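Local coordinates for protein Aac(6')-ib (Escherichia coli, PDB 2BUE) that probably transfers the acetyl group of acetyl-CoA to the 6'-amino group of aminoglycosides such as kanamycin B, conferring resistance to these antibiotics, at residues A[40-45]-A[118-123]; A[26-31]-A[137-142]; A[170-175]-A[188-193]. The protein carries 2 engineered substitutions. All coordinates share one frame; numbering follows the deposited sequence.

Contact 1 (A[40-45]-A[118-123]). With RIO (ribostamycin), chain C.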
loop_
_atom_site.group_PDB
_atom_site.type_symbol
_atom_site.label_atom_id
_atom_site.label_comp_id
_atom_site.label_asym_id
_atom_site.label_seq_id
_atom_site.Cartn_x
_atom_site.Cartn_y
_atom_site.Cartn_z
ATOM N N TYR A 40 -9.370 12.133 4.351
ATOM C CA TYR A 40 -9.206 12.801 5.650
ATOM C C TYR A 40 -10.082 12.131 6.722
ATOM O O TYR A 40 -9.599 11.772 7.809
ATOM C CB TYR A 40 -9.517 14.299 5.500
ATOM C CG TYR A 40 -9.848 14.985 6.808
ATOM C CD1 TYR A 40 -8.869 15.183 7.794
ATOM C CD2 TYR A 40 -11.149 15.407 7.069
ATOM C CE1 TYR A 40 -9.203 15.810 9.009
ATOM C CE2 TYR A 40 -11.483 16.048 8.264
ATOM C CZ TYR A 40 -10.514 16.246 9.222
ATOM O OH TYR A 40 -10.829 16.861 10.406
ATOM N N GLU A 41 -11.364 11.943 6.410
ATOM C CA GLU A 41 -12.251 11.240 7.325
ATOM C C GLU A 41 -11.667 9.859 7.697
ATOM O O GLU A 41 -11.544 9.535 8.888
ATOM C CB GLU A 41 -13.666 11.118 6.760
ATOM C CG GLU A 41 -14.552 10.342 7.710
ATOM C CD GLU A 41 -16.011 10.259 7.284
ATOM O OE1 GLU A 41 -16.380 10.791 6.216
ATOM O OE2 GLU A 41 -16.775 9.635 8.066
ATOM N N TRP A 42 -11.299 9.074 6.676
ATOM C CA TRP A 42 -10.701 7.743 6.892
ATOM C C TRP A 42 -9.468 7.759 7.793
ATOM O O TRP A 42 -9.350 6.926 8.711
ATOM C CB TRP A 42 -10.328 7.106 5.551
ATOM C CG TRP A 42 -11.500 6.735 4.695
ATOM C CD1 TRP A 42 -12.831 6.789 5.025
ATOM C CD2 TRP A 42 -11.425 6.218 3.367
ATOM N NE1 TRP A 42 -13.598 6.337 3.960
ATOM C CE2 TRP A 42 -12.753 5.979 2.933
ATOM C CE3 TRP A 42 -10.353 5.934 2.497
ATOM C CZ2 TRP A 42 -13.046 5.453 1.655
ATOM C CZ3 TRP A 42 -10.638 5.411 1.222
ATOM C CH2 TRP A 42 -11.981 5.165 0.822
ATOM N N LEU A 43 -8.540 8.678 7.525
ATOM C CA LEU A 43 -7.268 8.720 8.238
ATOM C C LEU A 43 -7.415 9.086 9.723
ATOM O O LEU A 43 -6.471 8.966 10.501
ATOM C CB LEU A 43 -6.254 9.645 7.533
ATOM C CG LEU A 43 -5.779 9.139 6.162
ATOM C CD1 LEU A 43 -4.919 10.222 5.542
ATOM C CD2 LEU A 43 -4.979 7.822 6.306
ATOM N N ASN A 44 -8.612 9.534 10.090
ATOM C CA ASN A 44 -8.928 9.832 11.482
ATOM C C ASN A 44 -9.833 8.805 12.170
ATOM O O ASN A 44 -10.297 9.025 13.313
ATOM C CB ASN A 44 -9.498 11.257 11.573
ATOM C CG ASN A 44 -8.406 12.312 11.433
ATOM O OD1 ASN A 44 -7.685 12.607 12.394
ATOM N ND2 ASN A 44 -8.278 12.882 10.241
ATOM N N ARG A 45 -10.097 7.699 11.491
ATOM C CA ARG A 45 -10.813 6.590 12.127
ATOM C C ARG A 45 -9.850 5.806 13.010
ATOM O O ARG A 45 -8.703 5.565 12.620
ATOM C CB ARG A 45 -11.502 5.714 11.095
ATOM C CG ARG A 45 -12.565 6.487 10.311
ATOM C CD ARG A 45 -13.304 5.610 9.348
ATOM N NE ARG A 45 -14.426 6.357 8.775
ATOM C CZ ARG A 45 -15.138 5.956 7.734
ATOM N NH1 ARG A 45 -14.865 4.802 7.126
ATOM N NH2 ARG A 45 -16.127 6.717 7.296
ATOM N N ASP A 118 1.359 0.316 0.018
ATOM C CA ASP A 118 0.782 0.527 1.370
ATOM C C ASP A 118 -0.715 0.610 1.153
ATOM O O ASP A 118 -1.166 1.045 0.090
ATOM C CB ASP A 118 1.262 1.844 1.974
ATOM C CG ASP A 118 2.775 1.948 2.045
ATOM O OD1 ASP A 118 3.377 1.305 2.924
ATOM O OD2 ASP A 118 3.337 2.682 1.215
ATOM N N GLN A 119 -1.504 0.172 2.126
ATOM C CA GLN A 119 -2.951 0.238 1.949
ATOM C C GLN A 119 -3.702 0.133 3.268
ATOM O O GLN A 119 -3.138 -0.245 4.306
ATOM C CB GLN A 119 -3.454 -0.832 0.951
ATOM C CG GLN A 119 -3.559 -2.228 1.494
ATOM C CD GLN A 119 -2.242 -2.831 1.833
ATOM O OE1 GLN A 119 -1.275 -2.740 1.061
ATOM N NE2 GLN A 119 -2.189 -3.501 2.988
ATOM N N LEU A 120 -4.957 0.546 3.205
ATOM C CA LEU A 120 -5.835 0.516 4.374
ATOM C C LEU A 120 -7.273 0.272 3.907
ATOM O O LEU A 120 -7.669 0.683 2.809
ATOM C CB LEU A 120 -5.732 1.830 5.163
ATOM C CG LEU A 120 -6.189 3.110 4.433
ATOM C CD1 LEU A 120 -7.685 3.374 4.675
ATOM C CD2 LEU A 120 -5.348 4.317 4.851
ATOM N N LEU A 121 -8.037 -0.396 4.767
ATOM C CA LEU A 121 -9.477 -0.548 4.583
ATOM C C LEU A 121 -10.214 0.508 5.415
ATOM O O LEU A 121 -9.967 0.673 6.616
ATOM C CB LEU A 121 -9.929 -1.952 5.024
ATOM C CG LEU A 121 -9.487 -3.126 4.138
ATOM C CD1 LEU A 121 -10.030 -4.457 4.727
ATOM C CD2 LEU A 121 -9.954 -2.893 2.692
ATOM N N ALA A 122 -11.145 1.187 4.767
ATOM C CA ALA A 122 -11.852 2.324 5.349
ATOM C C ALA A 122 -12.746 1.990 6.557
ATOM O O ALA A 122 -12.872 2.811 7.467
ATOM C CB ALA A 122 -12.696 2.997 4.264
ATOM N N ASN A 123 -13.361 0.804 6.545
ATOM C CA ASN A 123 -14.472 0.483 7.461
ATOM C C ASN A 123 -14.111 -0.585 8.489
ATOM O O ASN A 123 -13.769 -1.712 8.129
ATOM C CB ASN A 123 -15.697 0.047 6.654
ATOM C CG ASN A 123 -16.226 1.155 5.740
ATOM O OD1 ASN A 123 -16.418 2.292 6.173
ATOM N ND2 ASN A 123 -16.422 0.839 4.479
HETATM O O1 RIO C . 1.347 7.958 3.163
HETATM C C1 RIO C . 1.682 8.899 2.134
HETATM C C2 RIO C . 2.939 9.665 2.568
HETATM O O2 RIO C . 3.789 8.863 3.413
HETATM C C3 RIO C . 4.766 8.186 2.606
HETATM O O3 RIO C . 4.455 6.781 2.502
HETATM C C4 RIO C . 5.569 5.893 2.910
HETATM C C5 RIO C . 6.543 5.607 1.731
HETATM O O4 RIO C . 7.154 6.808 1.292
HETATM C C6 RIO C . 7.628 4.565 2.054
HETATM N N1 RIO C . 8.378 4.247 0.804
HETATM C C7 RIO C . 6.979 3.265 2.603
HETATM C C8 RIO C . 6.110 3.581 3.838
HETATM N N2 RIO C . 5.573 2.301 4.379
HETATM C C9 RIO C . 4.955 4.575 3.468
HETATM O O5 RIO C . 4.311 4.897 4.735
HETATM C C10 RIO C . 2.888 4.974 4.652
HETATM O O6 RIO C . 2.302 3.704 4.805
HETATM C C11 RIO C . 2.411 3.098 6.142
HETATM C C12 RIO C . 1.558 1.808 6.097
HETATM N N3 RIO C . 2.281 0.737 5.393
HETATM C C13 RIO C . 1.889 4.069 7.245
HETATM O O7 RIO C . 2.184 3.477 8.532
HETATM C C14 RIO C . 2.583 5.447 7.112
HETATM O O8 RIO C . 2.154 6.388 8.137
HETATM C C15 RIO C . 2.392 6.018 5.697
HETATM N N4 RIO C . 3.088 7.291 5.514
HETATM C C16 RIO C . 4.773 8.926 1.243
HETATM O O9 RIO C . 6.073 9.471 1.083
HETATM C C17 RIO C . 3.840 10.132 1.447
HETATM O O10 RIO C . 4.644 11.232 1.956
#
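The methyl of A122 is the bump and the indole of W42 the plate it rests on: A122 CB lies 3.4 Å from the centroid of the W42 five-membered ring and 18° off its normal, the geometry of a CH-pi contact. In W42, chi1 of -68° sets CG beside the backbone N, and chi2 near zero turns the ring. L120 supplies a forked knob. L120 CD2 meets L43 CD2 at 3.8 Å, the two side chains crossing roughly at right angles, while L120 CD1 approaches W42 CE3 more loosely, at 4.3 Å. At the outer edge R45 stretches along the indole, with W42 CD1 over one face of the guanidinium, and R45 NH1 donates to A122 O (2.8 Å, 158°). This bond lies in the guanidinium plane but well above the carbonyl plane; a second one from NH1 to N123 OD1 is weak, and N123 ND2 is held by Q126. Earlier in the strand, D118 OD1 accepts from both N2 and N3 of ribostamycin, and Q119 O and L121 N bond coenzyme A. The chemistry implies an apolar interior bounded by charge: R45 NH2 also bridges E41 OE2 at 3.1 Å, so one probably charged guanidinium links the helix to the end of the substrate-binding strand.

Contact 2 (A[26-31]-A[137-142])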
loop_
_atom_site.group_PDB
_atom_site.type_symbol
_atom_site.label_atom_id
_atom_site.label_comp_id
_atom_site.label_asym_id
_atom_site.label_seq_id
_atom_site.Cartn_x
_atom_site.Cartn_y
_atom_site.Cartn_z
ATOM N N VAL A 26 -12.809 -6.743 -5.748
ATOM C CA VAL A 26 -12.184 -5.467 -5.380
ATOM C C VAL A 26 -11.370 -4.909 -6.548
ATOM O O VAL A 26 -10.487 -5.584 -7.076
ATOM C CB VAL A 26 -11.283 -5.591 -4.129
ATOM C CG1 VAL A 26 -10.555 -4.252 -3.851
ATOM C CG2 VAL A 26 -12.090 -6.037 -2.925
ATOM N N THR A 27 -11.668 -3.671 -6.941
ATOM C CA THR A 27 -10.942 -3.017 -8.020
ATOM C C THR A 27 -10.259 -1.733 -7.539
ATOM O O THR A 27 -10.497 -1.278 -6.415
ATOM C CB THR A 27 -11.843 -2.713 -9.241
ATOM O OG1 THR A 27 -12.924 -1.869 -8.857
ATOM C CG2 THR A 27 -12.394 -4.037 -9.833
ATOM N N LEU A 28 -9.396 -1.196 -8.388
ATOM C CA LEU A 28 -8.672 0.035 -8.065
ATOM C C LEU A 28 -8.882 1.080 -9.113
ATOM O O LEU A 28 -8.824 0.786 -10.322
ATOM C CB LEU A 28 -7.179 -0.232 -7.955
ATOM C CG LEU A 28 -6.796 -1.277 -6.905
ATOM C CD1 LEU A 28 -5.473 -1.899 -7.294
ATOM C CD2 LEU A 28 -6.760 -0.685 -5.493
ATOM N N ARG A 29 -9.097 2.308 -8.654
ATOM C CA ARG A 29 -9.094 3.464 -9.531
ATOM C C ARG A 29 -8.109 4.467 -8.988
ATOM O O ARG A 29 -7.827 4.457 -7.785
ATOM C CB ARG A 29 -10.498 4.096 -9.582
ATOM C CG ARG A 29 -11.006 4.661 -8.251
ATOM C CD ARG A 29 -12.348 5.384 -8.457
ATOM N NE ARG A 29 -12.928 5.906 -7.220
ATOM C CZ ARG A 29 -12.539 7.032 -6.617
ATOM N NH1 ARG A 29 -11.526 7.771 -7.112
ATOM N NH2 ARG A 29 -13.174 7.406 -5.509
ATOM N N LEU A 30 -7.594 5.344 -9.848
ATOM C CA LEU A 30 -6.756 6.448 -9.365
ATOM C C LEU A 30 -7.556 7.297 -8.398
ATOM O O LEU A 30 -8.744 7.562 -8.619
ATOM C CB LEU A 30 -6.235 7.347 -10.496
ATOM C CG LEU A 30 -5.166 6.825 -11.445
ATOM C CD1 LEU A 30 -4.915 7.876 -12.548
ATOM C CD2 LEU A 30 -3.829 6.480 -10.723
ATOM N N MET A 31 -6.907 7.719 -7.318
ATOM C CA MET A 31 -7.494 8.730 -6.448
ATOM C C MET A 31 -7.383 10.100 -7.125
ATOM O O MET A 31 -6.409 10.374 -7.832
ATOM C CB MET A 31 -6.726 8.757 -5.122
ATOM C CG MET A 31 -7.481 9.527 -4.036
ATOM S SD MET A 31 -6.625 9.619 -2.470
ATOM C CE MET A 31 -5.375 10.832 -2.783
ATOM N N ARG A 137 -4.006 -8.369 -3.619
ATOM C CA ARG A 137 -3.887 -9.158 -4.855
ATOM C C ARG A 137 -4.166 -8.300 -6.103
ATOM O O ARG A 137 -3.461 -8.394 -7.109
ATOM C CB ARG A 137 -4.799 -10.386 -4.800
ATOM C CG ARG A 137 -4.324 -11.432 -3.801
ATOM C CD ARG A 137 -5.253 -12.624 -3.763
ATOM N NE ARG A 137 -4.744 -13.656 -2.870
ATOM C CZ ARG A 137 -5.482 -14.628 -2.342
ATOM N NH1 ARG A 137 -6.776 -14.713 -2.617
ATOM N NH2 ARG A 137 -4.931 -15.508 -1.527
ATOM N N ALA A 138 -5.184 -7.445 -6.024
ATOM C CA ALA A 138 -5.540 -6.562 -7.148
ATOM C C ALA A 138 -4.429 -5.551 -7.451
ATOM O O ALA A 138 -4.095 -5.288 -8.627
ATOM C CB ALA A 138 -6.868 -5.853 -6.863
ATOM N N LEU A 139 -3.825 -5.023 -6.386
ATOM C CA LEU A 139 -2.720 -4.083 -6.537
ATOM C C LEU A 139 -1.475 -4.753 -7.125
ATOM O O LEU A 139 -0.821 -4.192 -7.991
ATOM C CB LEU A 139 -2.413 -3.425 -5.187
ATOM C CG LEU A 139 -1.477 -2.212 -5.274
ATOM C CD1 LEU A 139 -1.796 -1.228 -6.422
ATOM C CD2 LEU A 139 -1.455 -1.454 -3.956
ATOM N N VAL A 140 -1.181 -5.968 -6.663
ATOM C CA VAL A 140 -0.045 -6.729 -7.177
ATOM C C VAL A 140 -0.247 -7.014 -8.671
ATOM O O VAL A 140 0.666 -6.833 -9.464
ATOM C CB VAL A 140 0.144 -8.044 -6.380
ATOM C CG1 VAL A 140 1.073 -9.033 -7.101
ATOM C CG2 VAL A 140 0.714 -7.731 -4.979
ATOM N N GLU A 141 -1.439 -7.470 -9.030
ATOM C CA GLU A 141 -1.745 -7.733 -10.454
ATOM C C GLU A 141 -1.590 -6.462 -11.312
ATOM O O GLU A 141 -0.932 -6.491 -12.378
ATOM C CB GLU A 141 -3.135 -8.347 -10.606
ATOM C CG GLU A 141 -3.443 -8.739 -12.062
ATOM C CD GLU A 141 -4.683 -9.581 -12.185
ATOM O OE1 GLU A 141 -4.851 -10.540 -11.403
ATOM O OE2 GLU A 141 -5.507 -9.263 -13.061
ATOM N N LEU A 142 -2.143 -5.340 -10.830
ATOM C CA LEU A 142 -2.028 -4.067 -11.526
ATOM C C LEU A 142 -0.555 -3.732 -11.792
ATOM O O LEU A 142 -0.154 -3.433 -12.934
ATOM C CB LEU A 142 -2.710 -2.976 -10.683
ATOM C CG LEU A 142 -2.820 -1.551 -11.231
ATOM C CD1 LEU A 142 -3.915 -0.815 -10.460
ATOM C CD2 LEU A 142 -1.502 -0.825 -11.092
#
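L28 drives a single methyl into the surface of the helix. L28 CD1 lies 3.6 Å from L139 CA, so the tip reaches the helix backbone itself instead of stopping at the side chains. The walls of this hollow are close: L28 CD1 is 3.8 Å from A138 C and 3.8 Å from L139 CD1. With CG beside the backbone N (chi1 -58°), L28 carries its branch off the strand and toward the helix. A second close point is made by backbone, where V26 O rests 3.6 Å from A138 CB. The small side chain of A138 is consistent with the short spacing of the axes, which approach to 8.3 Å and make an angle of 54° between their N-to-C directions.

The packing slackens toward both ends. V26 points at the helix, but its side chain comes no nearer than 5.0 Å to residues 137-142 and packs instead on L131, K134 and L135, earlier in the same helix. At the other end L142, partly exposed, closes the outer side of the hollow; L142 CD1 is 3.7 Å from L28 CD1 in one of two modelled conformers, so that wall is less certain. T27 and R29 point away from the helix, in keeping with strand alternation, and R29 forms a salt bridge with D35.

Strand 26-30 is the outermost strand at one edge of the mixed GNAT sheet, pairing through T27 and R29 with M84 and I82 of strand 78-85. Helix 131-144 lies across the sheet's face, L139 reaching A93 of strand 88-97, and its first turn holds the coenzyme A-binding residues G132 and T133, just after G128 and G130.

Contact 3 (A[170-175]-A[188-193])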
loop_
_atom_site.group_PDB
_atom_site.type_symbol
_atom_site.label_atom_id
_atom_site.label_comp_id
_atom_site.label_asym_id
_atom_site.label_seq_id
_atom_site.Cartn_x
_atom_site.Cartn_y
_atom_site.Cartn_z
ATOM N N ALA A 170 -1.549 -12.848 0.299
ATOM C CA ALA A 170 -1.488 -12.275 -1.052
ATOM C C ALA A 170 -0.201 -12.587 -1.841
ATOM O O ALA A 170 0.007 -12.015 -2.932
ATOM C CB ALA A 170 -1.710 -10.763 -0.986
ATOM N N GLY A 171 0.678 -13.430 -1.293
ATOM C CA GLY A 171 1.842 -13.954 -2.030
ATOM C C GLY A 171 3.187 -13.327 -1.677
ATOM O O GLY A 171 4.195 -13.603 -2.324
ATOM N N PHE A 172 3.211 -12.457 -0.663
ATOM C CA PHE A 172 4.462 -11.854 -0.235
ATOM C C PHE A 172 5.200 -12.799 0.712
ATOM O O PHE A 172 4.573 -13.605 1.405
ATOM C CB PHE A 172 4.208 -10.514 0.471
ATOM C CG PHE A 172 3.847 -9.402 -0.476
ATOM C CD1 PHE A 172 4.840 -8.516 -0.922
ATOM C CD2 PHE A 172 2.524 -9.245 -0.918
ATOM C CE1 PHE A 172 4.532 -7.490 -1.821
ATOM C CE2 PHE A 172 2.207 -8.226 -1.801
ATOM C CZ PHE A 172 3.210 -7.346 -2.252
ATOM N N GLU A 173 6.524 -12.703 0.706
ATOM C CA GLU A 173 7.349 -13.501 1.626
ATOM C C GLU A 173 8.196 -12.603 2.502
ATOM O O GLU A 173 8.847 -11.683 2.012
ATOM C CB GLU A 173 8.212 -14.496 0.850
ATOM C CG GLU A 173 7.315 -15.550 0.170
ATOM C CD GLU A 173 8.052 -16.592 -0.663
ATOM O OE1 GLU A 173 9.310 -16.581 -0.749
ATOM O OE2 GLU A 173 7.339 -17.437 -1.255
ATOM N N ARG A 174 8.174 -12.881 3.811
ATOM C CA ARG A 174 9.019 -12.147 4.762
ATOM C C ARG A 174 10.509 -12.398 4.484
ATOM O O ARG A 174 10.942 -13.544 4.355
ATOM C CB ARG A 174 8.668 -12.526 6.215
ATOM C CG ARG A 174 7.338 -11.984 6.687
ATOM C CD ARG A 174 7.092 -12.306 8.168
ATOM N NE ARG A 174 6.077 -13.341 8.335
ATOM C CZ ARG A 174 5.549 -13.703 9.510
ATOM N NH1 ARG A 174 5.967 -13.154 10.644
ATOM N NH2 ARG A 174 4.591 -14.609 9.554
ATOM N N GLN A 175 11.273 -11.320 4.369
ATOM C CA GLN A 175 12.709 -11.403 4.146
ATOM C C GLN A 175 13.526 -11.180 5.409
ATOM O O GLN A 175 14.478 -11.916 5.677
ATOM C CB GLN A 175 13.133 -10.382 3.078
ATOM C CG GLN A 175 12.432 -10.586 1.745
ATOM C CD GLN A 175 12.628 -11.993 1.224
ATOM O OE1 GLN A 175 13.765 -12.443 1.034
ATOM N NE2 GLN A 175 11.532 -12.702 0.999
ATOM N N MET A 188 9.077 -7.341 3.112
ATOM C CA MET A 188 8.404 -8.459 2.446
ATOM C C MET A 188 8.406 -8.224 0.943
ATOM O O MET A 188 8.238 -7.097 0.504
ATOM C CB MET A 188 6.953 -8.557 2.923
ATOM C CG MET A 188 6.855 -8.764 4.458
ATOM S SD MET A 188 5.159 -8.951 5.002
ATOM C CE MET A 188 4.718 -10.560 4.371
ATOM N N VAL A 189 8.544 -9.295 0.170
ATOM C CA VAL A 189 8.605 -9.147 -1.291
ATOM C C VAL A 189 7.819 -10.231 -2.020
ATOM O O VAL A 189 7.582 -11.339 -1.500
ATOM C CB VAL A 189 10.082 -9.097 -1.825
ATOM C CG1 VAL A 189 10.920 -8.016 -1.151
ATOM C CG2 VAL A 189 10.759 -10.470 -1.761
ATOM N N GLN A 190 7.445 -9.904 -3.257
ATOM C CA GLN A 190 6.857 -10.845 -4.198
ATOM C C GLN A 190 7.485 -10.535 -5.565
ATOM O O GLN A 190 7.313 -9.439 -6.080
ATOM C CB GLN A 190 5.347 -10.646 -4.255
ATOM C CG GLN A 190 4.646 -11.685 -5.080
ATOM C CD GLN A 190 3.135 -11.633 -5.000
ATOM O OE1 GLN A 190 2.519 -10.905 -4.173
ATOM N NE2 GLN A 190 2.510 -12.443 -5.833
ATOM N N THR A 191 8.240 -11.476 -6.135
ATOM C CA THR A 191 8.914 -11.246 -7.422
ATOM C C THR A 191 7.967 -11.543 -8.585
ATOM O O THR A 191 6.992 -12.272 -8.433
ATOM C CB THR A 191 10.148 -12.167 -7.599
ATOM O OG1 THR A 191 9.707 -13.535 -7.635
ATOM C CG2 THR A 191 11.168 -11.947 -6.436
ATOM N N ARG A 192 8.299 -11.019 -9.766
ATOM C CA ARG A 192 7.500 -11.311 -10.938
ATOM C C ARG A 192 7.514 -12.807 -11.205
ATOM O O ARG A 192 6.490 -13.351 -11.536
ATOM C CB ARG A 192 8.006 -10.548 -12.160
ATOM C CG ARG A 192 7.176 -10.873 -13.408
ATOM C CD ARG A 192 7.653 -10.084 -14.618
ATOM N NE ARG A 192 7.331 -8.657 -14.513
ATOM C CZ ARG A 192 6.140 -8.124 -14.804
ATOM N NH1 ARG A 192 5.124 -8.893 -15.199
ATOM N NH2 ARG A 192 5.956 -6.804 -14.647
ATOM N N GLN A 193 8.672 -13.458 -11.038
ATOM C CA GLN A 193 8.765 -14.916 -11.286
ATOM C C GLN A 193 7.808 -15.698 -10.383
ATOM O O GLN A 193 7.123 -16.625 -10.838
ATOM C CB GLN A 193 10.199 -15.423 -11.124
ATOM C CG GLN A 193 10.369 -16.905 -11.574
ATOM C CD GLN A 193 11.816 -17.415 -11.506
ATOM O OE1 GLN A 193 12.476 -17.345 -10.454
ATOM N NE2 GLN A 193 12.306 -17.957 -12.631
#
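The carbonyl oxygen of E173 takes two N-H groups from opposite faces of its own plane: E173 O is met by V189 N across the strands at 3.0 Å, and by Q175 NE2, from two residues on in the same strand, also at 3.0 Å. The second bond depends on a bend in Q175 (chi2 -55°), which folds the amide back over its own backbone. The same fold lays the chain across V189, with Q175 NE2 3.6 Å from V189 CG2. The return bond, E173 N to V189 O, measures 2.8 Å, so E173 and V189 form a hydrogen-bonded antiparallel pair, followed by the non-hydrogen-bonded pair R174 and M188. These are paired strands of the hairpin 173-180/183-191 at one edge of the GNAT sheet. On the face opposite V189, R174 and M188 run side by side: M188 bends at its last torsion to bring M188 CE 3.8 Å from R174 CG and 3.9 Å from F172 CB, while the guanidinium of R174 forms a salt bridge with E168. The strand is entered from helix 161-169 through a Schellman motif in which G171 is C-prime, its phi of 104° turning the chain so that F172 N bonds Y167 O. One face of the F172 ring is covered by Q190, whose CB sits 4.1 Å from the ring centroid and 15° off its normal, a CH-pi contact. I152 and T154 of the adjoining strand and V136 of helix 131-144 also touch F172, and Y167 meets its ring edge-to-face.

All three contacts reach one mixed sheet. Contact 2 involves its edge strand 26-30, contact 3 the hairpin at the other edge, and contact 1 the interior strand 114-121. Along the chain contact 1 is nested within the loop closed by contact 2, and contact 3 follows both. Centres of contacts 1 and 2 lie about 16 Å apart, those of 2 and 3 about 17 Å, and those of 1 and 3 about 24 Å, on opposite sides of the chain's centre. Contacts 2 and 3 touch, V140 CG2 being 3.5 Å from F172 CE2. Helix 131-144 thus touches both edge strand 26-30 and residues leading into the far hairpin, while contact 1 adjoins ribostamycin and coenzyme A.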